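Local coordinates for SPbeta prophage-derived aminoglycoside N(3')-acetyltransferase-like protein YokD (Bacillus subtilis, PDB 2NYG), which binds coenzyme A and is probably an N-acetyltransferase of the aminoglycoside 3-N-acetyltransferase family that may contribute to antibiotic resistance, at residues 222-227 and 261-266; 186-191 and 218-223; 63-68 and 139-144; 143-148 and 162-167. All coordinates share one frame; numbering follows the deposited sequence.

Contact 1 of 4, residues 222-227 and 261-266; sequences ELFQEV and KWFINN
Trp262 reaches from the helix 252-268 across to Leu223, Glu226 and Val227 around the beginning of the helix 224-234. Its CG lies anti to the backbone N (chi1 -172°), and this sends the indole out towards the other helix. Beyond CB and CG, the inner ring atoms CD2 and CE3 run under Val227: CG2 sits over one face of the six-membered ring, 4.2 Å from its centroid, a CH-pi contact. On the far rim Trp262 CZ3 meets Leu223 CD1 at 4.1 Å. This is helix-to-helix packing, joining the C-terminal helix to the one that follows the three-stranded antiparallel sheet. At the indole edge, Glu226 OE2 lies in the ring plane, 3.2 Å from Trp262 CZ2, with the carboxylate almost perpendicular to the ring. One water ties the polar ends together, accepting from Trp262 NE1 (2.7 Å) and donating to Glu226 OE2 (3.0 Å). Deeper in, Phe263 offers its ring edge to Leu223 CD1, 3.9 Å from Phe263 CE1, while its CZ touches Phe224 CE1.

Contact 2 of 4, residues 186-191 and 218-223; sequences LAEYRI and EFREEL
Glu188 and Phe219 have the nearest CA atoms of the two segments, 7.3 Å apart, where a type I turn from Ala187 to Arg190, at the end of the helix 183-187, faces the loop that leads from the three-stranded antiparallel sheet (strand 208-217) into the helix 224-234. Glu188 does most of the work: its CG is anti to the carbonyl carbon (chi1 -72°) and the chain runs extended beyond it, carrying the carboxylate to the loop. There OE2 accepts the backbone N-H of Arg220 on its syn lone pair at 2.7 Å, and also takes a bond from a water that accepts from Arg220 NE. Glu188 OE1 is held by His185 ND1 and lies 3.3 Å from Phe219 CD2. The Tyr189 ring meets the Phe219 ring obliquely, planes at 58°; its hydroxyl, which is hydrogen-bonded to Glu216, lies at the Phe219 edge. The guanidinium of Arg220 is paired by NH2 with Asp267 in a salt bridge, and Ile191 CD1 lies at the edge of this guanidinium, in its plane, 3.3 Å from Arg220 NH2.

Contact 3 of 4, residues 63-68 and 139-144; sequences EGTIVM and GKHKNK
Thr65 OG1 accepts the backbone N-H of His141 at 2.9 Å, nearly straight at 167°. The hydroxyl is anti to the carbonyl carbon (chi1 -55°), which leads it off the strand towards the turn, while the methyl CG2 comes to 3.9 Å from Lys142 N. A second bond lies one residue back on each side: Lys140 N reaches Gly64 O at 3.2 Å, coming in from above the carbonyl plane. Next to these bonds, at the last residue of the strand 135-139, Gly139 faces Thr65 as an antiparallel non-hydrogen-bonded pair, CA-CA 4.0 Å. This is where the strands 65-69 and 135-139, neighbours in the mixed seven-stranded sheet, part company: the chain turns at Gly139 through a type I turn into the helix 142-146, with His141 as its N-cap residue. Gly139 has a backbone conformation that calls for glycine, and its CA rests 3.3 Å from Gly64 O in a CA-H...O contact. Within the turn, the aliphatic part of Lys140 passes Glu63 O, with CB 3.5 Å from that oxygen. One amide is thus satisfied by a backbone carbonyl and the next by a side-chain hydroxyl, which fixes to the strand 65-69 the turn that leads into the helix.

Contact 4 of 4, residues 143-148 and 162-167; sequences NKILNQ and GKLYIR
Ile145 and Leu164 supply the methyl-to-methyl part of this helix-to-helix contact, in which the short helix 142-146, following the strand 135-139, packs beside the helix 160-166. Their side chains cross at about a right angle, and Ile145 CD1 abuts Leu164 CD2 at 3.3 Å; Ile145 CG2 meets the same methyl at 3.9 Å. Leu164 also touches Leu252 of the helix 252-268. Next comes the aliphatic run of Lys163, whose CB lies 4.0 Å from Ile145 CG1, the two side chains running alongside in opposite senses. Lys163 CG lies near both Lys144 O and Ile145 O at the C-terminal end of the helix 142-146, and the bend at chi2 (-82°) then brings CD to 3.3 Å from Lys144 O. The polar part sits at the outer margin, where Gln148, its chain extended beyond CG, crosses the lysine roughly at right angles. Here Lys163 NZ gives a hydrogen bond to Gln148 OE1 at 2.9 Å, with the nitrogen tilted 34° from the plane of the amide carbonyl.

How the contacts relate
The four contacts fall into two touching pairs. Contacts 1 and 2 have centres 8 Å apart and share Glu222 and Leu223; Phe263 CD1 lies 3.7 Å from Arg220 NH2, and Ile264 CG1 is equally far from Ile191 CG2. Contacts 3 and 4 have centres 9 Å apart and share the helix 142-146, with Val67 CG2 4.2 Å from Leu164 CD2. Tyr165 and Arg190 bridge contacts 4 and 2 through a cation-pi interaction, although those centres are 19 Å apart. All four lie away from the coenzyme A site: the side chains of Phe224, Glu221 and Leu164 come within about 11, 12 and 13 Å of the bound cofactor, respectively.

Contact 1 of 4, residues 222-227 and 261-266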
loop_
_atom_site.group_PDB
_atom_site.type_symbol
_atom_site.label_atom_id
_atom_site.label_comp_id
_atom_site.label_asym_id
_atom_site.label_seq_id
_atom_site.Cartn_x
_atom_site.Cartn_y
_atom_site.Cartn_z
ATOM N N GLU A 222 15.011 18.998 -11.019
ATOM C CA GLU A 222 15.062 20.174 -10.157
ATOM C C GLU A 222 14.512 21.417 -10.833
ATOM O O GLU A 222 14.137 22.372 -10.164
ATOM C CB GLU A 222 16.495 20.457 -9.695
ATOM C CG GLU A 222 17.418 20.960 -10.777
ATOM C CD GLU A 222 18.259 19.865 -11.381
ATOM O OE1 GLU A 222 17.907 18.678 -11.197
ATOM O OE2 GLU A 222 19.270 20.188 -12.048
ATOM N N LEU A 223 14.469 21.394 -12.163
ATOM C CA LEU A 223 13.977 22.510 -12.969
ATOM C C LEU A 223 12.471 22.464 -13.291
ATOM O O LEU A 223 11.863 23.502 -13.574
ATOM C CB LEU A 223 14.750 22.558 -14.286
ATOM C CG LEU A 223 16.267 22.753 -14.220
ATOM C CD1 LEU A 223 16.851 22.586 -15.611
ATOM C CD2 LEU A 223 16.587 24.128 -13.649
ATOM N N PHE A 224 11.885 21.265 -13.245
ATOM C CA PHE A 224 10.478 21.063 -13.572
ATOM C C PHE A 224 9.552 22.112 -13.016
ATOM O O PHE A 224 8.604 22.502 -13.679
ATOM C CB PHE A 224 10.013 19.679 -13.119
ATOM C CG PHE A 224 10.617 18.548 -13.908
ATOM C CD1 PHE A 224 11.639 18.787 -14.825
ATOM C CD2 PHE A 224 10.201 17.231 -13.697
ATOM C CE1 PHE A 224 12.237 17.750 -15.507
ATOM C CE2 PHE A 224 10.802 16.172 -14.384
ATOM C CZ PHE A 224 11.819 16.431 -15.285
ATOM N N GLN A 225 9.831 22.572 -11.801
ATOM C CA GLN A 225 9.005 23.591 -11.185
ATOM C C GLN A 225 9.097 24.887 -11.981
ATOM O O GLN A 225 8.114 25.611 -12.107
ATOM C CB GLN A 225 9.440 23.831 -9.746
ATOM C CG GLN A 225 8.541 24.791 -9.000
ATOM C CD GLN A 225 7.096 24.358 -9.028
ATOM O OE1 GLN A 225 6.797 23.169 -9.025
ATOM N NE2 GLN A 225 6.192 25.323 -9.044
ATOM N N GLU A 226 10.276 25.168 -12.533
ATOM C CA GLU A 226 10.468 26.369 -13.332
ATOM C C GLU A 226 9.815 26.174 -14.696
ATOM O O GLU A 226 9.169 27.070 -15.223
ATOM C CB GLU A 226 11.949 26.659 -13.524
ATOM C CG GLU A 226 12.250 28.137 -13.667
ATOM C CD GLU A 226 13.687 28.415 -14.083
ATOM O OE1 GLU A 226 14.613 27.818 -13.480
ATOM O OE2 GLU A 226 13.877 29.237 -15.011
ATOM N N VAL A 227 9.981 24.990 -15.262
ATOM C CA VAL A 227 9.397 24.702 -16.565
ATOM C C VAL A 227 7.875 24.857 -16.551
ATOM O O VAL A 227 7.299 25.456 -17.450
ATOM C CB VAL A 227 9.742 23.283 -17.007
ATOM C CG1 VAL A 227 9.134 22.999 -18.362
ATOM C CG2 VAL A 227 11.260 23.108 -17.006
ATOM N N LYS A 261 11.294 22.812 -25.687
ATOM C CA LYS A 261 11.733 24.138 -26.088
ATOM C C LYS A 261 12.405 24.940 -24.980
ATOM O O LYS A 261 13.482 25.506 -25.186
ATOM C CB LYS A 261 10.560 24.903 -26.690
ATOM C CG LYS A 261 10.114 24.266 -27.983
ATOM C CD LYS A 261 8.953 24.966 -28.629
ATOM C CE LYS A 261 8.695 24.355 -29.990
ATOM N NZ LYS A 261 7.678 25.107 -30.762
ATOM N N TRP A 262 11.786 24.987 -23.808
ATOM C CA TRP A 262 12.373 25.694 -22.678
ATOM C C TRP A 262 13.791 25.141 -22.472
ATOM O O TRP A 262 14.738 25.900 -22.317
ATOM C CB TRP A 262 11.532 25.473 -21.423
ATOM C CG TRP A 262 11.951 26.301 -20.253
ATOM C CD1 TRP A 262 11.380 27.462 -19.831
ATOM C CD2 TRP A 262 13.012 26.016 -19.333
ATOM N NE1 TRP A 262 12.013 27.920 -18.697
ATOM C CE2 TRP A 262 13.021 27.053 -18.371
ATOM C CE3 TRP A 262 13.955 24.986 -19.227
ATOM C CZ2 TRP A 262 13.936 27.088 -17.314
ATOM C CZ3 TRP A 262 14.862 25.017 -18.181
ATOM C CH2 TRP A 262 14.847 26.063 -17.236
ATOM N N PHE A 263 13.930 23.819 -22.470
ATOM C CA PHE A 263 15.236 23.187 -22.305
ATOM C C PHE A 263 16.202 23.540 -23.442
ATOM O O PHE A 263 17.332 23.950 -23.191
ATOM C CB PHE A 263 15.108 21.651 -22.256
ATOM C CG PHE A 263 14.614 21.105 -20.943
ATOM C CD1 PHE A 263 15.176 21.519 -19.748
ATOM C CD2 PHE A 263 13.609 20.143 -20.907
ATOM C CE1 PHE A 263 14.751 20.989 -18.537
ATOM C CE2 PHE A 263 13.178 19.607 -19.701
ATOM C CZ PHE A 263 13.750 20.031 -18.515
ATOM N N ILE A 264 15.756 23.364 -24.683
ATOM C CA ILE A 264 16.590 23.634 -25.845
ATOM C C ILE A 264 17.136 25.058 -25.888
ATOM O O ILE A 264 18.340 25.271 -26.097
ATOM C CB ILE A 264 15.814 23.380 -27.169
ATOM C CG1 ILE A 264 15.494 21.896 -27.316
ATOM C CG2 ILE A 264 16.643 23.838 -28.361
ATOM C CD1 ILE A 264 14.728 21.553 -28.585
ATOM N N ASN A 265 16.253 26.028 -25.694
ATOM C CA ASN A 265 16.656 27.425 -25.741
ATOM C C ASN A 265 17.296 27.934 -24.467
ATOM O O ASN A 265 17.803 29.050 -24.419
ATOM C CB ASN A 265 15.441 28.293 -26.079
ATOM C CG ASN A 265 14.983 28.136 -27.530
ATOM O OD1 ASN A 265 15.796 28.179 -28.452
ATOM N ND2 ASN A 265 13.681 27.949 -27.732
ATOM N N ASN A 266 17.297 27.128 -23.422
ATOM C CA ASN A 266 17.893 27.612 -22.197
ATOM C C ASN A 266 19.282 27.058 -21.981
ATOM O O ASN A 266 20.022 27.610 -21.184
ATOM C CB ASN A 266 17.035 27.250 -21.027
ATOM C CG ASN A 266 16.538 28.458 -20.250
ATOM O OD1 ASN A 266 15.703 29.229 -20.716
ATOM N ND2 ASN A 266 17.047 28.611 -19.044
HETATM O O HOH W 1 11.644 29.922 -16.969
#

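Contact 2 of 4, residues 186-191 and 218-223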
loop_
_atom_site.group_PDB
_atom_site.type_symbol
_atom_site.label_atom_id
_atom_site.label_comp_id
_atom_site.label_asym_id
_atom_site.label_seq_id
_atom_site.Cartn_x
_atom_site.Cartn_y
_atom_site.Cartn_z
ATOM N N LEU A 186 10.223 13.121 -20.267
ATOM C CA LEU A 186 10.227 12.733 -21.674
ATOM C C LEU A 186 10.948 13.755 -22.566
ATOM O O LEU A 186 11.700 13.373 -23.468
ATOM C CB LEU A 186 8.799 12.518 -22.177
ATOM C CG LEU A 186 8.600 12.179 -23.664
ATOM C CD1 LEU A 186 9.278 10.861 -24.050
ATOM C CD2 LEU A 186 7.110 12.113 -23.933
ATOM N N ALA A 187 10.720 15.046 -22.323
ATOM C CA ALA A 187 11.379 16.087 -23.104
ATOM C C ALA A 187 12.911 15.956 -23.005
ATOM O O ALA A 187 13.628 16.224 -23.974
ATOM C CB ALA A 187 10.931 17.449 -22.625
ATOM N N GLU A 188 13.409 15.533 -21.845
ATOM C CA GLU A 188 14.848 15.368 -21.657
ATOM C C GLU A 188 15.478 14.366 -22.618
ATOM O O GLU A 188 16.697 14.276 -22.693
ATOM C CB GLU A 188 15.169 14.984 -20.203
ATOM C CG GLU A 188 14.979 16.141 -19.226
ATOM C CD GLU A 188 15.172 15.763 -17.772
ATOM O OE1 GLU A 188 14.420 14.899 -17.268
ATOM O OE2 GLU A 188 16.066 16.343 -17.122
ATOM N N TYR A 189 14.661 13.619 -23.356
ATOM C CA TYR A 189 15.190 12.667 -24.336
ATOM C C TYR A 189 15.043 13.227 -25.766
ATOM O O TYR A 189 15.328 12.543 -26.755
ATOM C CB TYR A 189 14.458 11.325 -24.255
ATOM C CG TYR A 189 14.575 10.576 -22.942
ATOM C CD1 TYR A 189 13.794 10.933 -21.840
ATOM C CD2 TYR A 189 15.417 9.466 -22.818
ATOM C CE1 TYR A 189 13.838 10.206 -20.655
ATOM C CE2 TYR A 189 15.468 8.728 -21.632
ATOM C CZ TYR A 189 14.670 9.108 -20.557
ATOM O OH TYR A 189 14.678 8.389 -19.384
ATOM N N ARG A 190 14.605 14.479 -25.864
ATOM C CA ARG A 190 14.407 15.133 -27.151
ATOM C C ARG A 190 15.233 16.417 -27.275
ATOM O O ARG A 190 14.951 17.258 -28.130
ATOM C CB ARG A 190 12.914 15.435 -27.324
ATOM C CG ARG A 190 12.056 14.187 -27.188
ATOM C CD ARG A 190 10.552 14.427 -27.232
ATOM N NE ARG A 190 9.847 13.164 -27.453
ATOM C CZ ARG A 190 8.526 13.014 -27.493
ATOM N NH1 ARG A 190 7.725 14.055 -27.318
ATOM N NH2 ARG A 190 8.007 11.816 -27.725
ATOM N N ILE A 191 16.258 16.557 -26.432
ATOM C CA ILE A 191 17.118 17.742 -26.437
ATOM C C ILE A 191 18.605 17.424 -26.616
ATOM O O ILE A 191 19.041 16.306 -26.356
ATOM C CB ILE A 191 16.944 18.566 -25.147
ATOM C CG1 ILE A 191 17.391 17.760 -23.928
ATOM C CG2 ILE A 191 15.498 19.018 -25.032
ATOM C CD1 ILE A 191 17.736 18.612 -22.720
ATOM N N GLU A 218 20.759 11.380 -16.685
ATOM C CA GLU A 218 20.835 11.925 -15.339
ATOM C C GLU A 218 19.886 13.108 -15.367
ATOM O O GLU A 218 20.269 14.226 -15.690
ATOM C CB GLU A 218 22.255 12.382 -14.995
ATOM C CG GLU A 218 22.334 12.976 -13.613
ATOM C CD GLU A 218 23.743 13.291 -13.163
ATOM O OE1 GLU A 218 24.606 12.389 -13.210
ATOM O OE2 GLU A 218 23.981 14.441 -12.740
ATOM N N PHE A 219 18.637 12.838 -15.038
ATOM C CA PHE A 219 17.592 13.844 -15.066
ATOM C C PHE A 219 17.854 15.115 -14.297
ATOM O O PHE A 219 18.626 15.132 -13.356
ATOM C CB PHE A 219 16.295 13.213 -14.587
ATOM C CG PHE A 219 15.917 11.986 -15.358
ATOM C CD1 PHE A 219 15.512 10.831 -14.704
ATOM C CD2 PHE A 219 15.975 11.983 -16.742
ATOM C CE1 PHE A 219 15.176 9.697 -15.418
ATOM C CE2 PHE A 219 15.643 10.860 -17.459
ATOM C CZ PHE A 219 15.241 9.712 -16.796
ATOM N N ARG A 220 17.192 16.183 -14.725
ATOM C CA ARG A 220 17.302 17.493 -14.097
ATOM C C ARG A 220 15.924 17.915 -13.595
ATOM O O ARG A 220 15.481 19.045 -13.815
ATOM C CB ARG A 220 17.817 18.525 -15.100
ATOM C CG ARG A 220 19.253 18.304 -15.544
ATOM C CD ARG A 220 19.700 19.397 -16.470
ATOM N NE ARG A 220 19.105 19.272 -17.792
ATOM C CZ ARG A 220 19.096 20.241 -18.699
ATOM N NH1 ARG A 220 19.645 21.415 -18.417
ATOM N NH2 ARG A 220 18.564 20.029 -19.899
ATOM N N GLU A 221 15.252 16.999 -12.906
ATOM C CA GLU A 221 13.927 17.278 -12.387
ATOM C C GLU A 221 13.859 18.531 -11.500
ATOM O O GLU A 221 12.775 19.075 -11.278
ATOM C CB GLU A 221 13.389 16.055 -11.633
ATOM C CG GLU A 221 14.000 15.797 -10.266
ATOM C CD GLU A 221 15.061 14.697 -10.260
ATOM O OE1 GLU A 221 15.165 13.953 -11.262
ATOM O OE2 GLU A 221 15.781 14.572 -9.239
ATOM N N GLU A 222 15.011 18.998 -11.019
ATOM C CA GLU A 222 15.062 20.174 -10.157
ATOM C C GLU A 222 14.512 21.417 -10.833
ATOM O O GLU A 222 14.137 22.372 -10.164
ATOM C CB GLU A 222 16.495 20.457 -9.695
ATOM C CG GLU A 222 17.418 20.960 -10.777
ATOM C CD GLU A 222 18.259 19.865 -11.381
ATOM O OE1 GLU A 222 17.907 18.678 -11.197
ATOM O OE2 GLU A 222 19.270 20.188 -12.048
ATOM N N LEU A 223 14.469 21.394 -12.163
ATOM C CA LEU A 223 13.977 22.510 -12.969
ATOM C C LEU A 223 12.471 22.464 -13.291
ATOM O O LEU A 223 11.863 23.502 -13.574
ATOM C CB LEU A 223 14.750 22.558 -14.286
ATOM C CG LEU A 223 16.267 22.753 -14.220
ATOM C CD1 LEU A 223 16.851 22.586 -15.611
ATOM C CD2 LEU A 223 16.587 24.128 -13.649
HETATM O O HOH W 2 18.115 17.002 -18.741
#

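Contact 3 of 4, residues 63-68 and 139-144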
loop_
_atom_site.group_PDB
_atom_site.type_symbol
_atom_site.label_atom_id
_atom_site.label_comp_id
_atom_site.label_asym_id
_atom_site.label_seq_id
_atom_site.Cartn_x
_atom_site.Cartn_y
_atom_site.Cartn_z
ATOM N N GLU A 63 -14.404 3.976 -20.153
ATOM C CA GLU A 63 -14.006 4.378 -21.499
ATOM C C GLU A 63 -12.756 5.251 -21.378
ATOM O O GLU A 63 -12.032 5.469 -22.352
ATOM C CB GLU A 63 -15.124 5.189 -22.158
ATOM C CG GLU A 63 -16.464 4.478 -22.249
ATOM C CD GLU A 63 -16.605 3.614 -23.499
ATOM O OE1 GLU A 63 -15.677 2.833 -23.816
ATOM O OE2 GLU A 63 -17.658 3.716 -24.164
ATOM N N GLY A 64 -12.535 5.767 -20.169
ATOM C CA GLY A 64 -11.372 6.589 -19.891
ATOM C C GLY A 64 -10.232 5.713 -19.392
ATOM O O GLY A 64 -10.391 4.505 -19.197
ATOM N N THR A 65 -9.074 6.320 -19.172
ATOM C CA THR A 65 -7.908 5.574 -18.720
ATOM C C THR A 65 -7.163 6.412 -17.690
ATOM O O THR A 65 -6.857 7.561 -17.960
ATOM C CB THR A 65 -6.932 5.274 -19.923
ATOM O OG1 THR A 65 -7.628 4.595 -20.981
ATOM C CG2 THR A 65 -5.778 4.410 -19.479
ATOM N N ILE A 66 -6.897 5.861 -16.507
ATOM C CA ILE A 66 -6.132 6.607 -15.519
ATOM C C ILE A 66 -4.777 5.946 -15.303
ATOM O O ILE A 66 -4.679 4.752 -15.028
ATOM C CB ILE A 66 -6.862 6.764 -14.165
ATOM C CG1 ILE A 66 -7.027 5.433 -13.477
ATOM C CG2 ILE A 66 -8.230 7.364 -14.379
ATOM C CD1 ILE A 66 -7.896 5.546 -12.261
ATOM N N VAL A 67 -3.730 6.747 -15.463
ATOM C CA VAL A 67 -2.362 6.283 -15.307
ATOM C C VAL A 67 -1.695 7.017 -14.145
ATOM O O VAL A 67 -2.013 8.176 -13.858
ATOM C CB VAL A 67 -1.527 6.537 -16.602
ATOM C CG1 VAL A 67 -0.110 6.033 -16.415
ATOM C CG2 VAL A 67 -2.173 5.860 -17.793
ATOM N N MET A 68 -0.779 6.333 -13.474
ATOM C CA MET A 68 -0.062 6.933 -12.373
ATOM C C MET A 68 1.341 6.397 -12.386
ATOM O O MET A 68 1.573 5.266 -12.795
ATOM C CB MET A 68 -0.700 6.582 -11.029
ATOM C CG MET A 68 -2.057 7.178 -10.787
ATOM S SD MET A 68 -2.640 6.867 -9.114
ATOM C CE MET A 68 -4.405 6.859 -9.339
ATOM N N GLY A 139 -8.156 1.151 -17.138
ATOM C CA GLY A 139 -8.934 1.728 -18.216
ATOM C C GLY A 139 -8.765 1.172 -19.613
ATOM O O GLY A 139 -7.975 0.266 -19.865
ATOM N N LYS A 140 -9.526 1.759 -20.525
ATOM C CA LYS A 140 -9.546 1.369 -21.918
ATOM C C LYS A 140 -8.178 1.118 -22.543
ATOM O O LYS A 140 -7.976 0.095 -23.190
ATOM C CB LYS A 140 -10.296 2.431 -22.727
ATOM C CG LYS A 140 -10.642 2.000 -24.143
ATOM C CD LYS A 140 -11.206 3.157 -24.941
ATOM C CE LYS A 140 -11.541 2.724 -26.361
ATOM N NZ LYS A 140 -11.991 3.875 -27.183
ATOM N N HIS A 141 -7.235 2.035 -22.342
ATOM C CA HIS A 141 -5.916 1.889 -22.956
ATOM C C HIS A 141 -4.725 1.431 -22.106
ATOM O O HIS A 141 -3.588 1.519 -22.545
ATOM C CB HIS A 141 -5.543 3.189 -23.673
ATOM C CG HIS A 141 -6.504 3.578 -24.756
ATOM N ND1 HIS A 141 -7.411 4.609 -24.616
ATOM C CD2 HIS A 141 -6.709 3.061 -25.989
ATOM C CE1 HIS A 141 -8.134 4.709 -25.715
ATOM N NE2 HIS A 141 -7.728 3.782 -26.563
ATOM N N LYS A 142 -4.987 0.919 -20.914
ATOM C CA LYS A 142 -3.929 0.454 -20.018
ATOM C C LYS A 142 -2.949 -0.552 -20.629
ATOM O O LYS A 142 -1.782 -0.601 -20.248
ATOM C CB LYS A 142 -4.556 -0.180 -18.783
ATOM C CG LYS A 142 -5.134 -1.536 -19.066
ATOM C CD LYS A 142 -5.845 -2.097 -17.870
ATOM C CE LYS A 142 -6.408 -3.460 -18.193
ATOM N NZ LYS A 142 -7.559 -3.777 -17.313
ATOM N N ASN A 143 -3.421 -1.367 -21.561
ATOM C CA ASN A 143 -2.557 -2.375 -22.170
ATOM C C ASN A 143 -1.536 -1.846 -23.160
ATOM O O ASN A 143 -0.380 -2.269 -23.131
ATOM C CB ASN A 143 -3.400 -3.467 -22.829
ATOM C CG ASN A 143 -3.967 -4.446 -21.824
ATOM O OD1 ASN A 143 -4.931 -5.155 -22.112
ATOM N ND2 ASN A 143 -3.367 -4.499 -20.640
ATOM N N LYS A 144 -1.940 -0.925 -24.031
ATOM C CA LYS A 144 -1.000 -0.398 -25.012
ATOM C C LYS A 144 -0.046 0.629 -24.437
ATOM O O LYS A 144 0.945 0.986 -25.064
ATOM C CB LYS A 144 -1.741 0.180 -26.225
ATOM C CG LYS A 144 -2.661 1.346 -25.945
ATOM C CD LYS A 144 -3.357 1.812 -27.240
ATOM C CE LYS A 144 -4.220 0.697 -27.874
ATOM N NZ LYS A 144 -4.895 1.096 -29.153
#

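Contact 4 of 4, residues 143-148 and 162-167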
loop_
_atom_site.group_PDB
_atom_site.type_symbol
_atom_site.label_atom_id
_atom_site.label_comp_id
_atom_site.label_asym_id
_atom_site.label_seq_id
_atom_site.Cartn_x
_atom_site.Cartn_y
_atom_site.Cartn_z
ATOM N N ASN A 143 -3.421 -1.367 -21.561
ATOM C CA ASN A 143 -2.557 -2.375 -22.170
ATOM C C ASN A 143 -1.536 -1.846 -23.160
ATOM O O ASN A 143 -0.380 -2.269 -23.131
ATOM C CB ASN A 143 -3.400 -3.467 -22.829
ATOM C CG ASN A 143 -3.967 -4.446 -21.824
ATOM O OD1 ASN A 143 -4.931 -5.155 -22.112
ATOM N ND2 ASN A 143 -3.367 -4.499 -20.640
ATOM N N LYS A 144 -1.940 -0.925 -24.031
ATOM C CA LYS A 144 -1.000 -0.398 -25.012
ATOM C C LYS A 144 -0.046 0.629 -24.437
ATOM O O LYS A 144 0.945 0.986 -25.064
ATOM C CB LYS A 144 -1.741 0.180 -26.225
ATOM C CG LYS A 144 -2.661 1.346 -25.945
ATOM C CD LYS A 144 -3.357 1.812 -27.240
ATOM C CE LYS A 144 -4.220 0.697 -27.874
ATOM N NZ LYS A 144 -4.895 1.096 -29.153
ATOM N N ILE A 145 -0.333 1.074 -23.226
ATOM C CA ILE A 145 0.486 2.055 -22.562
ATOM C C ILE A 145 1.574 1.435 -21.681
ATOM O O ILE A 145 2.694 1.945 -21.636
ATOM C CB ILE A 145 -0.407 2.990 -21.718
ATOM C CG1 ILE A 145 -1.338 3.759 -22.652
ATOM C CG2 ILE A 145 0.448 3.951 -20.898
ATOM C CD1 ILE A 145 -1.932 5.015 -22.050
ATOM N N LEU A 146 1.247 0.339 -21.000
ATOM C CA LEU A 146 2.205 -0.309 -20.120
ATOM C C LEU A 146 2.965 -1.462 -20.774
ATOM O O LEU A 146 4.065 -1.797 -20.374
ATOM C CB LEU A 146 1.491 -0.828 -18.865
ATOM C CG LEU A 146 0.681 0.105 -17.968
ATOM C CD1 LEU A 146 0.235 -0.681 -16.774
ATOM C CD2 LEU A 146 1.506 1.294 -17.512
ATOM N N ASN A 147 2.356 -2.050 -21.794
ATOM C CA ASN A 147 2.893 -3.199 -22.537
ATOM C C ASN A 147 4.399 -3.434 -22.710
ATOM O O ASN A 147 4.935 -4.437 -22.242
ATOM C CB ASN A 147 2.230 -3.188 -23.924
ATOM C CG ASN A 147 2.783 -4.258 -24.869
ATOM O OD1 ASN A 147 3.848 -4.854 -24.639
ATOM N ND2 ASN A 147 2.066 -4.476 -25.973
ATOM N N GLN A 148 4.987 -2.510 -23.470
ATOM C CA GLN A 148 6.396 -2.537 -23.874
ATOM C C GLN A 148 7.561 -2.302 -22.873
ATOM O O GLN A 148 8.486 -3.118 -22.790
ATOM C CB GLN A 148 6.556 -1.596 -25.073
ATOM C CG GLN A 148 7.952 -1.055 -25.343
ATOM C CD GLN A 148 7.968 -0.258 -26.602
ATOM O OE1 GLN A 148 6.927 -0.039 -27.216
ATOM N NE2 GLN A 148 9.157 0.184 -27.001
ATOM N N GLY A 162 5.797 7.615 -23.851
ATOM C CA GLY A 162 5.779 7.618 -25.297
ATOM C C GLY A 162 4.382 7.359 -25.823
ATOM O O GLY A 162 4.045 7.749 -26.935
ATOM N N LYS A 163 3.562 6.704 -25.013
ATOM C CA LYS A 163 2.204 6.385 -25.405
ATOM C C LYS A 163 1.246 7.469 -24.931
ATOM O O LYS A 163 0.165 7.642 -25.490
ATOM C CB LYS A 163 1.785 5.051 -24.803
ATOM C CG LYS A 163 2.894 4.030 -24.699
ATOM C CD LYS A 163 3.128 3.282 -25.994
ATOM C CE LYS A 163 4.139 2.178 -25.744
ATOM N NZ LYS A 163 4.368 1.325 -26.926
ATOM N N LEU A 164 1.621 8.201 -23.894
ATOM C CA LEU A 164 0.746 9.253 -23.416
ATOM C C LEU A 164 0.951 10.502 -24.266
ATOM O O LEU A 164 0.107 11.401 -24.286
ATOM C CB LEU A 164 1.034 9.569 -21.945
ATOM C CG LEU A 164 0.890 8.473 -20.880
ATOM C CD1 LEU A 164 0.915 9.106 -19.488
ATOM C CD2 LEU A 164 -0.416 7.748 -21.058
ATOM N N TYR A 165 2.074 10.562 -24.971
ATOM C CA TYR A 165 2.357 11.719 -25.799
ATOM C C TYR A 165 1.628 11.673 -27.137
ATOM O O TYR A 165 1.106 12.698 -27.590
ATOM C CB TYR A 165 3.860 11.860 -26.043
ATOM C CG TYR A 165 4.205 13.003 -26.979
ATOM C CD1 TYR A 165 4.206 14.334 -26.532
ATOM C CD2 TYR A 165 4.486 12.759 -28.325
ATOM C CE1 TYR A 165 4.475 15.381 -27.405
ATOM C CE2 TYR A 165 4.756 13.800 -29.197
ATOM C CZ TYR A 165 4.748 15.102 -28.737
ATOM O OH TYR A 165 4.984 16.117 -29.620
ATOM N N ILE A 166 1.582 10.496 -27.760
ATOM C CA ILE A 166 0.926 10.343 -29.059
ATOM C C ILE A 166 -0.591 10.550 -29.020
ATOM O O ILE A 166 -1.139 11.313 -29.816
ATOM C CB ILE A 166 1.222 8.964 -29.676
ATOM C CG1 ILE A 166 0.936 7.872 -28.654
ATOM C CG2 ILE A 166 2.663 8.895 -30.153
ATOM C CD1 ILE A 166 1.391 6.481 -29.089
ATOM N N ARG A 167 -1.273 9.882 -28.099
ATOM C CA ARG A 167 -2.715 10.032 -28.002
ATOM C C ARG A 167 -3.124 11.020 -26.911
ATOM O O ARG A 167 -2.606 11.000 -25.797
ATOM C CB ARG A 167 -3.367 8.679 -27.765
#